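Local atomic coordinates of five-membered-cyclitol-phosphate synthase (Streptomyces citricolor, PDB entry 6K96), a protein that belongs to the myo-inositol-1-phosphate synthase family and binds nicotinamide-adenine-dinucleotide in a Rossmann-type domain, within an assembly of four chains. Residues A99-E104 against I141-A146; F154-C157 against L161-R164. All blocks are in the same frame, centred on the assembly; numbering follows the deposited sequence.

Contact 1 of 2, residues A99-E104 against I141-A146; sequences AGLTEE and IAYARA. With NAD (nicotinamide-adenine-dinucleotide), chain G.
The phenol oxygen of Y143 reaches out from helix 137-149 to meet both a loop backbone and the adenine of the bound nicotinamide-adenine-dinucleotide. Its OH accepts a hydrogen bond from L101 N, 2.9 Å long with an angle of 157° at the hydrogen, while NAD N1A lies 3.0 Å from the same Y143 OH. L101 then turns its own carbonyl to the cofactor: the adenine amino group N6A donates to L101 O over 3.2 Å. One residue of the loop thus uses its N-H on the tyrosine and its C=O on the adenine.

Just before it, G100 CA passes 3.3 Å from Y143 OH, with no side chain standing between the loop and the phenol. The L101 side chain runs back toward the helix, sliding past the tyrosine in the opposite direction. With CG anti to its carbonyl carbon (chi1 -58°), L101 sets CD1 almost squarely over the ring centre, a CH-pi contact 4.0 Å from the Y143 centroid and 10° off the normal. The same L101 CD1 touches A142 CB at 3.7 Å, so one methyl meets both the ring face and the neighbouring alanine of the helix.

The loop leaves the edge strand 98-99 of the parallel sheet. Helix 111-122 closes the contact through A112 and I116 on L101 and I116 on Y143, and the tyrosine also packs on L128 and Y130 of strand 127-130 and on F154 of strand 153-156.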
loop_
_atom_site.group_PDB
_atom_site.type_symbol
_atom_site.label_atom_id
_atom_site.label_comp_id
_atom_site.label_asym_id
_atom_site.label_seq_id
_atom_site.Cartn_x
_atom_site.Cartn_y
_atom_site.Cartn_z
ATOM N N ALA B 99 32.344 -26.233 -19.988
ATOM C CA ALA B 99 31.074 -26.979 -20.126
ATOM C C ALA B 99 30.750 -27.721 -18.827
ATOM O O ALA B 99 31.651 -28.318 -18.243
ATOM C CB ALA B 99 31.217 -27.948 -21.267
ATOM N N GLY B 100 29.495 -27.707 -18.401
ATOM C CA GLY B 100 29.063 -28.455 -17.206
ATOM C C GLY B 100 28.761 -29.908 -17.530
ATOM O O GLY B 100 28.989 -30.304 -18.670
ATOM N N LEU B 101 28.250 -30.640 -16.538
ATOM C CA LEU B 101 27.672 -32.004 -16.649
ATOM C C LEU B 101 26.242 -31.886 -17.156
ATOM O O LEU B 101 25.442 -31.245 -16.469
ATOM C CB LEU B 101 27.593 -32.692 -15.283
ATOM C CG LEU B 101 28.893 -32.860 -14.505
ATOM C CD1 LEU B 101 28.613 -33.260 -13.061
ATOM C CD2 LEU B 101 29.794 -33.873 -15.162
ATOM N N THR B 102 25.915 -32.559 -18.259
ATOM C CA THR B 102 24.516 -32.858 -18.668
ATOM C C THR B 102 24.086 -34.163 -17.985
ATOM O O THR B 102 24.978 -34.887 -17.532
ATOM C CB THR B 102 24.423 -32.991 -20.179
ATOM O OG1 THR B 102 24.966 -34.310 -20.337
ATOM C CG2 THR B 102 25.140 -31.871 -20.913
ATOM N N GLU B 103 22.783 -34.433 -17.876
ATOM C CA GLU B 103 22.221 -35.547 -17.052
ATOM C C GLU B 103 22.936 -36.880 -17.390
ATOM O O GLU B 103 23.191 -37.663 -16.447
ATOM C CB GLU B 103 20.695 -35.634 -17.234
ATOM C CG GLU B 103 20.014 -36.636 -16.302
ATOM C CD GLU B 103 18.499 -36.539 -16.170
ATOM O OE1 GLU B 103 17.922 -35.597 -16.749
ATOM O OE2 GLU B 103 17.909 -37.379 -15.446
ATOM N N GLU B 104 23.266 -37.145 -18.665
ATOM C CA GLU B 104 23.937 -38.417 -19.097
ATOM C C GLU B 104 25.383 -38.487 -18.585
ATOM O O GLU B 104 25.843 -39.581 -18.326
ATOM C CB GLU B 104 23.903 -38.668 -20.610
ATOM C CG GLU B 104 23.750 -37.444 -21.489
ATOM C CD GLU B 104 22.308 -37.100 -21.836
ATOM O OE1 GLU B 104 21.936 -37.331 -23.013
ATOM O OE2 GLU B 104 21.566 -36.599 -20.928
ATOM N N ILE B 141 23.788 -34.018 -6.670
ATOM C CA ILE B 141 24.569 -35.229 -6.254
ATOM C C ILE B 141 25.903 -35.238 -7.018
ATOM O O ILE B 141 26.935 -35.438 -6.392
ATOM C CB ILE B 141 23.738 -36.519 -6.497
ATOM C CG1 ILE B 141 22.862 -36.867 -5.291
ATOM C CG2 ILE B 141 24.625 -37.682 -6.908
ATOM C CD1 ILE B 141 23.650 -36.947 -4.010
ATOM N N ALA B 142 25.855 -35.035 -8.339
ATOM C CA ALA B 142 26.987 -35.202 -9.280
ATOM C C ALA B 142 28.059 -34.173 -8.961
ATOM O O ALA B 142 29.171 -34.602 -8.646
ATOM C CB ALA B 142 26.529 -35.136 -10.716
ATOM N N TYR B 143 27.750 -32.876 -9.028
ATOM C CA TYR B 143 28.719 -31.818 -8.662
ATOM C C TYR B 143 29.255 -32.061 -7.252
ATOM O O TYR B 143 30.414 -31.707 -6.974
ATOM C CB TYR B 143 28.111 -30.410 -8.781
ATOM C CG TYR B 143 28.012 -29.961 -10.210
ATOM C CD1 TYR B 143 29.129 -29.490 -10.876
ATOM C CD2 TYR B 143 26.842 -30.102 -10.912
ATOM C CE1 TYR B 143 29.076 -29.136 -12.216
ATOM C CE2 TYR B 143 26.778 -29.780 -12.254
ATOM C CZ TYR B 143 27.893 -29.303 -12.909
ATOM O OH TYR B 143 27.780 -28.933 -14.214
ATOM N N ALA B 144 28.456 -32.662 -6.380
ATOM C CA ALA B 144 28.873 -32.906 -4.982
ATOM C C ALA B 144 29.934 -34.035 -4.936
ATOM O O ALA B 144 30.929 -33.931 -4.201
ATOM C CB ALA B 144 27.644 -33.152 -4.126
ATOM N N ARG B 145 29.777 -35.086 -5.719
ATOM C CA ARG B 145 30.757 -36.212 -5.698
ATOM C C ARG B 145 32.013 -35.746 -6.438
ATOM O O ARG B 145 33.118 -36.088 -5.994
ATOM C CB ARG B 145 30.094 -37.475 -6.233
ATOM C CG ARG B 145 28.873 -37.843 -5.399
ATOM C CD ARG B 145 28.586 -39.324 -5.355
ATOM N NE ARG B 145 27.793 -39.781 -6.492
ATOM C CZ ARG B 145 27.593 -41.053 -6.798
ATOM N NH1 ARG B 145 28.144 -42.009 -6.061
ATOM N NH2 ARG B 145 26.849 -41.372 -7.844
ATOM N N ALA B 146 31.827 -34.889 -7.454
ATOM C CA ALA B 146 32.920 -34.251 -8.225
ATOM C C ALA B 146 33.797 -33.493 -7.245
ATOM O O ALA B 146 34.996 -33.690 -7.272
ATOM C CB ALA B 146 32.362 -33.358 -9.288
HETATM P PA NAD G . 19.790 -18.656 -12.493
HETATM O O1A NAD G . 18.673 -19.259 -13.253
HETATM O O2A NAD G . 20.018 -17.189 -12.729
HETATM O O5B NAD G . 21.154 -19.443 -12.585
HETATM C C5B NAD G . 21.042 -20.791 -13.098
HETATM C C4B NAD G . 22.250 -21.094 -13.945
HETATM O O4B NAD G . 22.519 -22.532 -14.050
HETATM C C3B NAD G . 22.106 -20.603 -15.389
HETATM O O3B NAD G . 23.330 -19.993 -15.780
HETATM C C2B NAD G . 21.900 -21.909 -16.151
HETATM O O2B NAD G . 22.171 -21.586 -17.484
HETATM C C1B NAD G . 22.909 -22.779 -15.394
HETATM N N9A NAD G . 22.863 -24.211 -15.609
HETATM C C8A NAD G . 21.727 -24.908 -15.940
HETATM N N7A NAD G . 21.915 -26.207 -15.986
HETATM C C5A NAD G . 23.247 -26.388 -15.632
HETATM C C6A NAD G . 24.030 -27.552 -15.498
HETATM N N6A NAD G . 23.541 -28.773 -15.684
HETATM N N1A NAD G . 25.320 -27.406 -15.090
HETATM C C2A NAD G . 25.778 -26.152 -14.906
HETATM N N3A NAD G . 25.134 -24.994 -15.022
HETATM C C4A NAD G . 23.848 -25.166 -15.384
HETATM O O3 NAD G . 19.473 -18.865 -10.952
HETATM P PN NAD G . 19.840 -17.931 -9.695
HETATM O O1N NAD G . 21.299 -17.681 -9.734
HETATM O O2N NAD G . 18.802 -16.852 -9.745
HETATM O O5D NAD G . 19.528 -18.946 -8.482
HETATM C C5D NAD G . 20.315 -20.206 -8.423
HETATM C C4D NAD G . 19.659 -21.159 -7.468
HETATM O O4D NAD G . 19.659 -20.645 -6.116
HETATM C C3D NAD G . 18.193 -21.448 -7.825
HETATM O O3D NAD G . 17.952 -22.810 -7.544
HETATM C C2D NAD G . 17.426 -20.652 -6.773
HETATM O O2D NAD G . 16.163 -21.160 -6.387
HETATM C C1D NAD G . 18.345 -20.805 -5.562
HETATM N N1N NAD G . 17.993 -19.784 -4.529
HETATM C C2N NAD G . 17.875 -18.407 -4.919
HETATM C C3N NAD G . 17.369 -17.451 -4.054
HETATM C C7N NAD G . 17.315 -16.010 -4.529
HETATM O O7N NAD G . 17.826 -15.703 -5.598
HETATM N N7N NAD G . 16.694 -15.120 -3.761
HETATM C C4N NAD G . 16.940 -17.884 -2.800
HETATM C C5N NAD G . 17.221 -19.176 -2.374
HETATM C C6N NAD G . 17.664 -20.128 -3.273
#

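Contact 2 of 2, residues F154-C157 against L161-R164; sequences FVNC and LVAR
F154 and N156 both carry CG anti to the backbone N (chi1 -164° and -176°), which carries the ring and the amide outward to V162. They are alternate residues of strand 153-156, a parallel strand of the Rossmann-type sheet, and so share one side of it; the chain turns back afterwards so that the loop before helix 166-174 lies against that same side. No hydrogen bond joins the two segments directly; the direct contact is made by V162, whose two methyls go to two residues of the strand.

The CG1 branch, itself anti to the backbone N of V162, goes to the aromatic ring. V162 CG1 lies 3.9 Å from F154 CE2, approaching the ring obliquely, while the two side chains cross at about a right angle. The other branch, CG2, turns to the amide of N156. Helix 137-149 adds A140 and A144 to the apolar surroundings of V162, and strand 179-180 contributes L179.

The amide of N156 is buried, yet both its ends have partners beyond the two segments. OD1 accepts from T158 N, and ND2 donates to D182 OD1 and, weakly, to E160 O, which should hold the amide in one orientation and tie the turn to the strand end. D182 serves both segments: its carboxylate also takes the N-H groups of V162 and A163 and forms a salt bridge with R164 NE. Beside this polar network, V162 CG2 rests 3.5 Å from N156 ND2, an apolar methyl against an amide nitrogen already engaged with D182.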
loop_
_atom_site.group_PDB
_atom_site.type_symbol
_atom_site.label_atom_id
_atom_site.label_comp_id
_atom_site.label_asym_id
_atom_site.label_seq_id
_atom_site.Cartn_x
_atom_site.Cartn_y
_atom_site.Cartn_z
ATOM N N PHE B 154 31.882 -28.153 -0.613
ATOM C CA PHE B 154 30.646 -28.012 -1.424
ATOM C C PHE B 154 29.589 -27.168 -0.701
ATOM O O PHE B 154 29.257 -27.473 0.469
ATOM C CB PHE B 154 30.015 -29.376 -1.667
ATOM C CG PHE B 154 29.005 -29.386 -2.777
ATOM C CD1 PHE B 154 29.414 -29.291 -4.097
ATOM C CD2 PHE B 154 27.657 -29.545 -2.507
ATOM C CE1 PHE B 154 28.487 -29.369 -5.129
ATOM C CE2 PHE B 154 26.730 -29.572 -3.541
ATOM C CZ PHE B 154 27.144 -29.494 -4.849
ATOM N N VAL B 155 28.967 -26.223 -1.419
ATOM C CA VAL B 155 27.848 -25.380 -0.894
ATOM C C VAL B 155 26.602 -25.585 -1.751
ATOM O O VAL B 155 26.621 -25.174 -2.906
ATOM C CB VAL B 155 28.231 -23.883 -0.856
ATOM C CG1 VAL B 155 27.030 -23.007 -0.510
ATOM C CG2 VAL B 155 29.375 -23.596 0.104
ATOM N N ASN B 156 25.520 -26.077 -1.155
ATOM C CA ASN B 156 24.220 -26.277 -1.849
ATOM C C ASN B 156 23.251 -25.094 -1.610
ATOM O O ASN B 156 22.557 -25.080 -0.545
ATOM C CB ASN B 156 23.590 -27.596 -1.409
ATOM C CG ASN B 156 22.327 -27.858 -2.173
ATOM O OD1 ASN B 156 22.092 -27.239 -3.189
ATOM N ND2 ASN B 156 21.534 -28.801 -1.721
ATOM N N CYS B 157 23.089 -24.208 -2.605
ATOM C CA CYS B 157 22.024 -23.164 -2.603
ATOM C C CYS B 157 20.599 -23.718 -2.714
ATOM O O CYS B 157 19.648 -22.894 -2.379
ATOM C CB CYS B 157 22.052 -22.241 -3.811
ATOM S SG CYS B 157 23.565 -21.304 -3.890
ATOM N N LEU B 161 18.458 -32.618 -2.056
ATOM C CA LEU B 161 19.080 -33.429 -0.985
ATOM C C LEU B 161 20.564 -33.607 -1.314
ATOM O O LEU B 161 20.823 -34.232 -2.379
ATOM C CB LEU B 161 18.336 -34.772 -0.905
ATOM C CG LEU B 161 17.961 -35.192 0.519
ATOM C CD1 LEU B 161 16.758 -34.415 1.031
ATOM C CD2 LEU B 161 17.706 -36.678 0.636
ATOM N N VAL B 162 21.466 -33.021 -0.497
ATOM C CA VAL B 162 22.945 -33.226 -0.559
ATOM C C VAL B 162 23.492 -33.335 0.868
ATOM O O VAL B 162 23.841 -34.434 1.313
ATOM C CB VAL B 162 23.686 -32.129 -1.344
ATOM C CG1 VAL B 162 25.150 -32.493 -1.577
ATOM C CG2 VAL B 162 23.023 -31.820 -2.665
ATOM N N ALA B 163 23.579 -32.227 1.595
ATOM C CA ALA B 163 24.012 -32.256 3.013
ATOM C C ALA B 163 23.026 -33.122 3.775
ATOM O O ALA B 163 23.389 -33.624 4.804
ATOM C CB ALA B 163 24.112 -30.886 3.611
ATOM N N ARG B 164 21.819 -33.326 3.258
ATOM C CA ARG B 164 20.782 -34.029 4.059
ATOM C C ARG B 164 20.818 -35.553 3.828
ATOM O O ARG B 164 20.125 -36.261 4.616
ATOM C CB ARG B 164 19.392 -33.437 3.801
ATOM C CG ARG B 164 18.990 -32.385 4.835
ATOM C CD ARG B 164 17.767 -31.594 4.444
ATOM N NE ARG B 164 17.882 -31.306 3.034
ATOM C CZ ARG B 164 16.878 -31.062 2.222
ATOM N NH1 ARG B 164 15.650 -31.049 2.698
ATOM N NH2 ARG B 164 17.109 -30.779 0.941
#

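In the fold
Contact 1 closes along the chain before contact 2 opens, and helix 137-149 leads into strand 153-156. Their centres are 14 Å apart, but they touch directly: F154 CE1 lies 3.5 Å from Y143 C, and A144 CB is 3.6 Å from V162 CG1. One helix therefore presents Y143 to the adenine and A144 to the loop of contact 2. The nicotinamide-adenine-dinucleotide pocket also draws on both, with L101 and Y143 from contact 1 and C157 from contact 2. N156 stands further back, its side chain about 7 Å from the cofactor at the nearest atoms.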